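Local coordinates for protein lectin-related NK cell receptor LY49L1 (Mus musculus, PDB 3G8K) that serves as a natural killer cell receptor of the Ly49 family, which recognises MHC class I, and is represented here by its C-type lectin-like domain, at residues A[62-67]-A[115-120]; A[58-63]-A[103-108]. The protein carries 1 engineered substitution. All blocks are in the same frame, centred on the assembly; numbering follows the deposited sequence.

Contact 1. Residues A[62-67]-A[115-120]; sequences SYWIGL and KSFICI. Engineered in segment 62-67: Y63 (natural residue Cys).
In the parallel strand pairing at the core of the C-type lectin-like domain, Y63 lies level with I118 and W64 with C119. The firm bond of the pairing runs from W64 N to I118 O (2.8 Å). It is flanked by two weak ones, I118 N to S62 O and I120 N to W64 O, each stretched to 3.5 Å; a water that donates to S62 O and weakly accepts from I118 N bridges the first. W64 has the largest share of the contact. F117 turns its edge to one face of the indole, with CD1 3.3 Å from W64 CZ2 and the planes at 81°, while F117 CB sits over the five-membered ring, 13° off its normal, as a CH-pi contact. W64 to L67 spell the WIGL sequence familiar from C-type lectin-like folds, and the neighbouring C119 is joined by a disulfide to C31 of helix 28-37. At the edge of the indole, in its plane, the carbonyl of K115 accepts a weak, bent bond from W64 NE1 (3.0 Å, 129°); NE1 also bonds weakly to K26 O. On the other face of the sheet, the engineered Y63 runs alongside I118, whose CG2 lies 3.5 Å from Y63 CD1 near the ring plane. I120 CG2 branches between its backbone N and carbonyl carbon, and from there meets I65 CG2 at 3.7 Å.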
ATOM      1  N   SER A  62      -5.211  10.413   9.663  1.00 28.47           N
ATOM      2  CA  SER A  62      -5.372   9.863  11.012  1.00 26.49           C
ATOM      3  C   SER A  62      -6.444   8.773  10.993  1.00 25.64           C
ATOM      4  O   SER A  62      -7.495   8.931  10.388  1.00 24.64           O
ATOM      5  CB  SER A  62      -5.704  10.964  11.961  1.00 26.03           C
ATOM      6  OG  SER A  62      -4.479  11.548  12.318  1.00 28.95           O
ATOM      7  N   TYR A  63      -6.103   7.632  11.585  1.00 22.69           N
ATOM      8  CA  TYR A  63      -6.845   6.380  11.466  1.00 21.48           C
ATOM      9  C   TYR A  63      -7.166   5.822  12.810  1.00 20.12           C
ATOM     10  O   TYR A  63      -6.247   5.623  13.663  1.00 17.99           O
ATOM     11  CB  TYR A  63      -6.023   5.294  10.690  1.00 21.56           C
ATOM     12  CG  TYR A  63      -5.603   5.756   9.324  1.00 24.63           C
ATOM     13  CD1 TYR A  63      -6.425   5.542   8.225  1.00 24.66           C
ATOM     14  CD2 TYR A  63      -4.394   6.428   9.115  1.00 26.43           C
ATOM     15  CE1 TYR A  63      -6.079   5.982   6.955  1.00 27.28           C
ATOM     16  CE2 TYR A  63      -4.036   6.881   7.840  1.00 27.28           C
ATOM     17  CZ  TYR A  63      -4.894   6.637   6.758  1.00 27.49           C
ATOM     18  OH  TYR A  63      -4.553   7.058   5.474  1.00 27.36           O
ATOM     19  N   TRP A  64      -8.414   5.461  13.015  1.00 20.11           N
ATOM     20  CA  TRP A  64      -8.724   4.689  14.271  1.00 21.56           C
ATOM     21  C   TRP A  64      -8.158   3.311  14.218  1.00 21.66           C
ATOM     22  O   TRP A  64      -8.165   2.705  13.177  1.00 21.12           O
ATOM     23  CB  TRP A  64     -10.239   4.549  14.447  1.00 20.41           C
ATOM     24  CG  TRP A  64     -11.023   5.753  14.973  1.00 19.10           C
ATOM     25  CD1 TRP A  64     -12.237   6.286  14.357  1.00 16.28           C
ATOM     26  CD2 TRP A  64     -10.755   6.638  16.095  1.00 18.38           C
ATOM     27  NE1 TRP A  64     -12.631   7.380  15.058  1.00 18.49           N
ATOM     28  CE2 TRP A  64     -11.813   7.604  16.135  1.00 19.16           C
ATOM     29  CE3 TRP A  64      -9.780   6.699  17.083  1.00 19.85           C
ATOM     30  CZ2 TRP A  64     -11.880   8.574  17.117  1.00 23.44           C
ATOM     31  CZ3 TRP A  64      -9.852   7.670  18.031  1.00 17.92           C
ATOM     32  CH2 TRP A  64     -10.876   8.566  18.088  1.00 20.38           C
ATOM     33  N   ILE A  65      -7.648   2.797  15.352  1.00 22.17           N
ATOM     34  CA  ILE A  65      -7.090   1.464  15.405  1.00 21.79           C
ATOM     35  C   ILE A  65      -7.705   0.859  16.662  1.00 21.86           C
ATOM     36  O   ILE A  65      -8.376   1.564  17.443  1.00 23.14           O
ATOM     37  CB  ILE A  65      -5.462   1.427  15.440  1.00 21.37           C
ATOM     38  CG1 ILE A  65      -4.938   2.020  16.764  1.00 22.25           C
ATOM     39  CG2 ILE A  65      -4.869   1.980  14.059  1.00 15.49           C
ATOM     40  CD1 ILE A  65      -3.539   2.304  16.830  1.00 21.12           C
ATOM     41  N   GLY A  66      -7.593  -0.437  16.809  1.00 20.32           N
ATOM     42  CA  GLY A  66      -8.405  -1.146  17.821  1.00 20.90           C
ATOM     43  C   GLY A  66      -7.775  -1.167  19.213  1.00 21.22           C
ATOM     44  O   GLY A  66      -7.606  -2.217  19.800  1.00 21.60           O
ATOM     45  N   LEU A  67      -7.465   0.021  19.720  1.00 20.73           N
ATOM     46  CA  LEU A  67      -6.813   0.198  20.995  1.00 21.12           C
ATOM     47  C   LEU A  67      -7.565   1.319  21.760  1.00 21.79           C
ATOM     48  O   LEU A  67      -7.890   2.378  21.193  1.00 22.32           O
ATOM     49  CB  LEU A  67      -5.326   0.553  20.791  1.00 17.18           C
ATOM     50  CG  LEU A  67      -4.498   0.914  22.057  1.00 20.48           C
ATOM     51  CD1 LEU A  67      -4.291  -0.320  22.901  1.00 11.35           C
ATOM     52  CD2 LEU A  67      -3.125   1.481  21.669  1.00 16.93           C
ATOM     53  N   LYS A 115     -14.853  11.488  17.945  1.00 23.76           N
ATOM     54  CA  LYS A 115     -14.463  12.069  16.701  1.00 24.84           C
ATOM     55  C   LYS A 115     -14.490  10.963  15.630  1.00 25.43           C
ATOM     56  O   LYS A 115     -14.260   9.801  15.925  1.00 24.87           O
ATOM     57  CB  LYS A 115     -13.062  12.737  16.764  1.00 24.48           C
ATOM     58  CG  LYS A 115     -13.085  14.091  17.386  1.00 24.44           C
ATOM     59  CD  LYS A 115     -11.831  14.853  17.393  1.00 23.59           C
ATOM     60  CE  LYS A 115     -11.343  15.343  16.093  1.00 20.30           C
ATOM     61  NZ  LYS A 115     -12.339  16.195  15.364  1.00 24.53           N
ATOM     62  N   SER A 116     -14.686  11.378  14.386  1.00 26.88           N
ATOM     63  CA  SER A 116     -14.791  10.578  13.163  1.00 26.53           C
ATOM     64  C   SER A 116     -13.429  10.633  12.436  1.00 27.44           C
ATOM     65  O   SER A 116     -12.987  11.721  11.977  1.00 28.15           O
ATOM     66  CB  SER A 116     -15.918  11.194  12.274  1.00 28.10           C
ATOM     67  OG  SER A 116     -17.210  10.918  12.819  1.00 28.93           O
ATOM     68  N   PHE A 117     -12.725   9.470  12.415  1.00 25.33           N
ATOM     69  CA  PHE A 117     -11.474   9.214  11.651  1.00 23.30           C
ATOM     70  C   PHE A 117     -11.644   8.001  10.674  1.00 22.19           C
ATOM     71  O   PHE A 117     -12.606   7.235  10.782  1.00 18.36           O
ATOM     72  CB  PHE A 117     -10.257   9.025  12.637  1.00 23.87           C
ATOM     73  CG  PHE A 117      -9.974  10.284  13.454  1.00 24.34           C
ATOM     74  CD1 PHE A 117     -10.301  10.361  14.786  1.00 27.69           C
ATOM     75  CD2 PHE A 117      -9.435  11.399  12.847  1.00 24.89           C
ATOM     76  CE1 PHE A 117     -10.058  11.517  15.531  1.00 23.46           C
ATOM     77  CE2 PHE A 117      -9.223  12.568  13.577  1.00 27.65           C
ATOM     78  CZ  PHE A 117      -9.514  12.599  14.927  1.00 25.84           C
ATOM     79  N   ILE A 118     -10.754   7.891   9.689  1.00 23.58           N
ATOM     80  CA  ILE A 118     -10.714   6.722   8.790  1.00 23.46           C
ATOM     81  C   ILE A 118     -10.523   5.460   9.637  1.00 24.27           C
ATOM     82  O   ILE A 118      -9.662   5.432  10.462  1.00 24.38           O
ATOM     83  CB  ILE A 118      -9.639   6.840   7.702  1.00 25.56           C
ATOM     84  CG1 ILE A 118      -9.878   8.076   6.779  1.00 26.83           C
ATOM     85  CG2 ILE A 118      -9.606   5.553   6.767  1.00 24.79           C
ATOM     86  CD1 ILE A 118     -11.274   8.071   6.158  1.00 32.90           C
ATOM     87  N   CYS A 119     -11.332   4.433   9.410  1.00 24.17           N
ATOM     88  CA  CYS A 119     -11.077   3.082   9.996  1.00 25.45           C
ATOM     89  C   CYS A 119     -10.026   2.309   9.216  1.00 24.67           C
ATOM     90  O   CYS A 119     -10.097   2.157   7.998  1.00 24.12           O
ATOM     91  CB  CYS A 119     -12.381   2.230  10.120  1.00 22.93           C
ATOM     92  SG  CYS A 119     -13.926   3.173  10.335  1.00 26.37           S
ATOM     93  N   ILE A 120      -8.995   1.838   9.920  1.00 25.71           N
ATOM     94  CA  ILE A 120      -8.173   0.829   9.304  1.00 25.37           C
ATOM     95  C   ILE A 120      -8.481  -0.493  10.029  1.00 26.14           C
ATOM     96  O   ILE A 120      -8.324  -0.600  11.290  1.00 25.21           O
ATOM     97  CB  ILE A 120      -6.690   1.183   9.240  1.00 25.99           C
ATOM     98  CG1 ILE A 120      -5.888   0.054   8.613  1.00 24.12           C
ATOM     99  CG2 ILE A 120      -6.107   1.492  10.636  1.00 28.75           C
ATOM    100  CD1 ILE A 120      -4.394   0.438   8.496  1.00 28.21           C
TER
HETATM  101  O   HOH W   1      -9.539  10.939   9.242  1.00 39.82           O

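Contact 2. Residues A[58-63]-A[103-108]; sequences VPSDSY and LSKTRL. Engineered in segment 58-63: Y63 (natural residue Cys).
Y63 and L103 form an antiparallel hydrogen-bonded pair: Y63 N reaches L103 O and L103 N reaches Y63 O, both at 2.8 Å. L103 O also lies at the edge of the engineered tyrosine ring, 3.4 Å from Y63 CD2, and receives a CA-H...O contact from S62. A second such contact runs from S104 CA to D61 O at 3.5 Å, so main-chain contact continues past the firm pair, to S104 on one segment and D61 on the other, without a further conventional backbone hydrogen bond between the segments. Further toward the loop, the side chain of K105 reaches over the other segment. Its CD lies 3.6 Å from S60 CA and also touches S60 CB; bends at chi3 (68°) and chi4 (74°) then turn the ammonium back to the carbonyl of V58. NZ meets V58 O at 2.8 Å, in the carbonyl plane with a C=O...N angle of 160°.

A second shell fixes both segments. In 58-63, Y63 OH donates to P59 O at 2.6 Å, approaching from above the carbonyl plane, and D61 OD1 accepts from S62 N at 2.8 Å. In 103-108, S104 N bonds to R107 O, closing the turn that carries K105. L103 rests on L51 and L54 of helix 48-57, and P59 packs against L57 of the second subunit, so this corner borders the dimer partner. V58 is the first residue past helix 48-57, and K105 NZ also bonds to K55 O and L56 O within that helix. One ammonium group thus grips three carbonyls, K55 and L56 in the last turn of the helix and V58 just beyond it, where a positive charge probably interacts favourably with the helix dipole.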
ATOM      1  N   VAL A  58       0.957   4.030   5.021  1.00 40.70           N
ATOM      2  CA  VAL A  58      -0.428   4.588   4.995  1.00 38.82           C
ATOM      3  C   VAL A  58      -0.465   5.964   4.308  1.00 39.11           C
ATOM      4  O   VAL A  58       0.461   6.732   4.518  1.00 39.04           O
ATOM      5  CB  VAL A  58      -1.045   4.694   6.418  1.00 38.98           C
ATOM      6  CG1 VAL A  58      -1.361   3.361   6.956  1.00 36.80           C
ATOM      7  CG2 VAL A  58      -0.160   5.515   7.418  1.00 38.13           C
ATOM      8  N   PRO A  59      -1.521   6.303   3.486  1.00 37.95           N
ATOM      9  CA  PRO A  59      -1.654   7.693   3.065  1.00 37.91           C
ATOM     10  C   PRO A  59      -1.734   8.633   4.254  1.00 38.12           C
ATOM     11  O   PRO A  59      -2.213   8.218   5.284  1.00 40.15           O
ATOM     12  CB  PRO A  59      -3.000   7.708   2.313  1.00 37.56           C
ATOM     13  CG  PRO A  59      -3.178   6.373   1.829  1.00 37.64           C
ATOM     14  CD  PRO A  59      -2.566   5.462   2.885  1.00 38.14           C
ATOM     15  N   SER A  60      -1.258   9.874   4.132  1.00 38.09           N
ATOM     16  CA  SER A  60      -1.181  10.809   5.275  1.00 37.24           C
ATOM     17  C   SER A  60      -2.565  11.143   5.789  1.00 36.78           C
ATOM     18  O   SER A  60      -3.343  11.796   5.084  1.00 38.24           O
ATOM     19  CB  SER A  60      -0.471  12.131   4.880  1.00 37.66           C
ATOM     20  OG  SER A  60      -0.661  13.125   5.878  1.00 37.94           O
ATOM     21  N   ASP A  61      -2.886  10.697   7.001  1.00 34.73           N
ATOM     22  CA  ASP A  61      -4.168  10.987   7.610  1.00 32.82           C
ATOM     23  C   ASP A  61      -4.084  10.356   8.951  1.00 31.03           C
ATOM     24  O   ASP A  61      -2.988   9.878   9.353  1.00 30.56           O
ATOM     25  CB  ASP A  61      -5.402  10.503   6.774  1.00 34.35           C
ATOM     26  CG  ASP A  61      -6.620  11.383   6.969  1.00 35.61           C
ATOM     27  OD1 ASP A  61      -6.601  12.148   7.965  1.00 37.94           O
ATOM     28  OD2 ASP A  61      -7.593  11.370   6.147  1.00 40.13           O
ATOM     29  N   SER A  62      -5.211  10.413   9.663  1.00 28.47           N
ATOM     30  CA  SER A  62      -5.372   9.863  11.012  1.00 26.49           C
ATOM     31  C   SER A  62      -6.444   8.773  10.993  1.00 25.64           C
ATOM     32  O   SER A  62      -7.495   8.931  10.388  1.00 24.64           O
ATOM     33  CB  SER A  62      -5.704  10.964  11.961  1.00 26.03           C
ATOM     34  OG  SER A  62      -4.479  11.548  12.318  1.00 28.95           O
ATOM     35  N   TYR A  63      -6.103   7.632  11.585  1.00 22.69           N
ATOM     36  CA  TYR A  63      -6.845   6.380  11.466  1.00 21.48           C
ATOM     37  C   TYR A  63      -7.166   5.822  12.810  1.00 20.12           C
ATOM     38  O   TYR A  63      -6.247   5.623  13.663  1.00 17.99           O
ATOM     39  CB  TYR A  63      -6.023   5.294  10.690  1.00 21.56           C
ATOM     40  CG  TYR A  63      -5.603   5.756   9.324  1.00 24.63           C
ATOM     41  CD1 TYR A  63      -6.425   5.542   8.225  1.00 24.66           C
ATOM     42  CD2 TYR A  63      -4.394   6.428   9.115  1.00 26.43           C
ATOM     43  CE1 TYR A  63      -6.079   5.982   6.955  1.00 27.28           C
ATOM     44  CE2 TYR A  63      -4.036   6.881   7.840  1.00 27.28           C
ATOM     45  CZ  TYR A  63      -4.894   6.637   6.758  1.00 27.49           C
ATOM     46  OH  TYR A  63      -4.553   7.058   5.474  1.00 27.36           O
ATOM     47  N   LEU A 103      -3.681   5.917  14.708  1.00 21.58           N
ATOM     48  CA  LEU A 103      -2.479   5.922  13.888  1.00 23.45           C
ATOM     49  C   LEU A 103      -2.428   7.158  12.967  1.00 25.82           C
ATOM     50  O   LEU A 103      -3.379   7.420  12.191  1.00 25.63           O
ATOM     51  CB  LEU A 103      -2.525   4.679  12.964  1.00 20.42           C
ATOM     52  CG  LEU A 103      -1.288   4.323  12.077  1.00 23.02           C
ATOM     53  CD1 LEU A 103       0.044   4.576  12.857  1.00 24.74           C
ATOM     54  CD2 LEU A 103      -1.387   2.876  11.545  1.00 23.88           C
ATOM     55  N   SER A 104      -1.324   7.902  13.038  1.00 28.79           N
ATOM     56  CA  SER A 104      -0.917   8.828  11.941  1.00 31.33           C
ATOM     57  C   SER A 104       0.467   8.427  11.434  1.00 33.10           C
ATOM     58  O   SER A 104       1.149   7.603  12.074  1.00 32.66           O
ATOM     59  CB  SER A 104      -0.957  10.302  12.393  1.00 30.44           C
ATOM     60  OG  SER A 104      -0.051  10.629  13.419  1.00 33.46           O
ATOM     61  N   LYS A 105       0.892   8.979  10.299  1.00 34.37           N
ATOM     62  CA  LYS A 105       2.292   8.840   9.859  1.00 35.31           C
ATOM     63  C   LYS A 105       3.352   9.184  10.889  1.00 34.39           C
ATOM     64  O   LYS A 105       4.502   8.682  10.857  1.00 34.53           O
ATOM     65  CB  LYS A 105       2.543   9.697   8.614  1.00 35.91           C
ATOM     66  CG  LYS A 105       1.566   9.382   7.486  1.00 38.35           C
ATOM     67  CD  LYS A 105       2.155   9.837   6.209  1.00 41.43           C
ATOM     68  CE  LYS A 105       3.337   9.012   5.858  1.00 43.06           C
ATOM     69  NZ  LYS A 105       2.949   7.657   5.379  1.00 41.88           N
ATOM     70  N   THR A 106       2.995  10.038  11.826  1.00 34.57           N
ATOM     71  CA  THR A 106       4.014  10.479  12.749  1.00 33.56           C
ATOM     72  C   THR A 106       4.082   9.671  14.086  1.00 34.57           C
ATOM     73  O   THR A 106       5.188   9.461  14.608  1.00 32.98           O
ATOM     74  CB  THR A 106       4.093  12.064  12.813  1.00 33.99           C
ATOM     75  OG1 THR A 106       4.441  12.519  14.114  1.00 35.52           O
ATOM     76  CG2 THR A 106       2.760  12.744  12.418  1.00 31.71           C
ATOM     77  N   ARG A 107       2.931   9.204  14.604  1.00 33.30           N
ATOM     78  CA  ARG A 107       2.855   8.633  15.942  1.00 33.51           C
ATOM     79  C   ARG A 107       1.486   8.040  16.203  1.00 31.85           C
ATOM     80  O   ARG A 107       0.558   8.268  15.454  1.00 32.79           O
ATOM     81  CB  ARG A 107       3.183   9.683  17.041  1.00 33.55           C
ATOM     82  CG  ARG A 107       2.317  10.968  17.055  1.00 36.89           C
ATOM     83  CD  ARG A 107       3.047  12.158  17.797  1.00 38.20           C
ATOM     84  NE  ARG A 107       2.149  13.232  18.188  1.00 48.18           N
ATOM     85  CZ  ARG A 107       1.364  13.950  17.359  1.00 52.30           C
ATOM     86  NH1 ARG A 107       0.592  14.912  17.856  1.00 53.11           N
ATOM     87  NH2 ARG A 107       1.326  13.728  16.047  1.00 52.14           N
ATOM     88  N   LEU A 108       1.407   7.257  17.281  1.00 30.57           N
ATOM     89  CA  LEU A 108       0.184   6.883  17.943  1.00 27.69           C
ATOM     90  C   LEU A 108      -0.219   8.104  18.796  1.00 28.18           C
ATOM     91  O   LEU A 108       0.631   8.711  19.456  1.00 28.25           O
ATOM     92  CB  LEU A 108       0.462   5.650  18.796  1.00 26.64           C
ATOM     93  CG  LEU A 108       0.048   4.259  18.263  1.00 27.14           C
ATOM     94  CD1 LEU A 108       0.139   4.052  16.714  1.00 17.17           C
ATOM     95  CD2 LEU A 108       0.656   3.052  19.038  1.00 26.44           C
TER

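How the contacts relate
From the N terminus, helix 48-57 leads through 58-61 into strand 62-70, the starting point of both contacts. Contact 2 closes the shorter loop when the chain returns at 103-108, and contact 1 a longer one at 115-120. Because 58-63 starts earlier and 115-120 ends later, the closures overlap and partly cross, as with V58-K105 and W64-I118. S62 and Y63 belong to both, which places strand 62-70 between strand 100-104, antiparallel to it, and strand 118-124, parallel to it. The centres lie about 9 Å apart, and I65 CG2 of contact 1 packs on L103 CB of contact 2 at 3.7 Å. Together they tie the end of helix 48-57 and the strand pair 100-111 to the terminal strand.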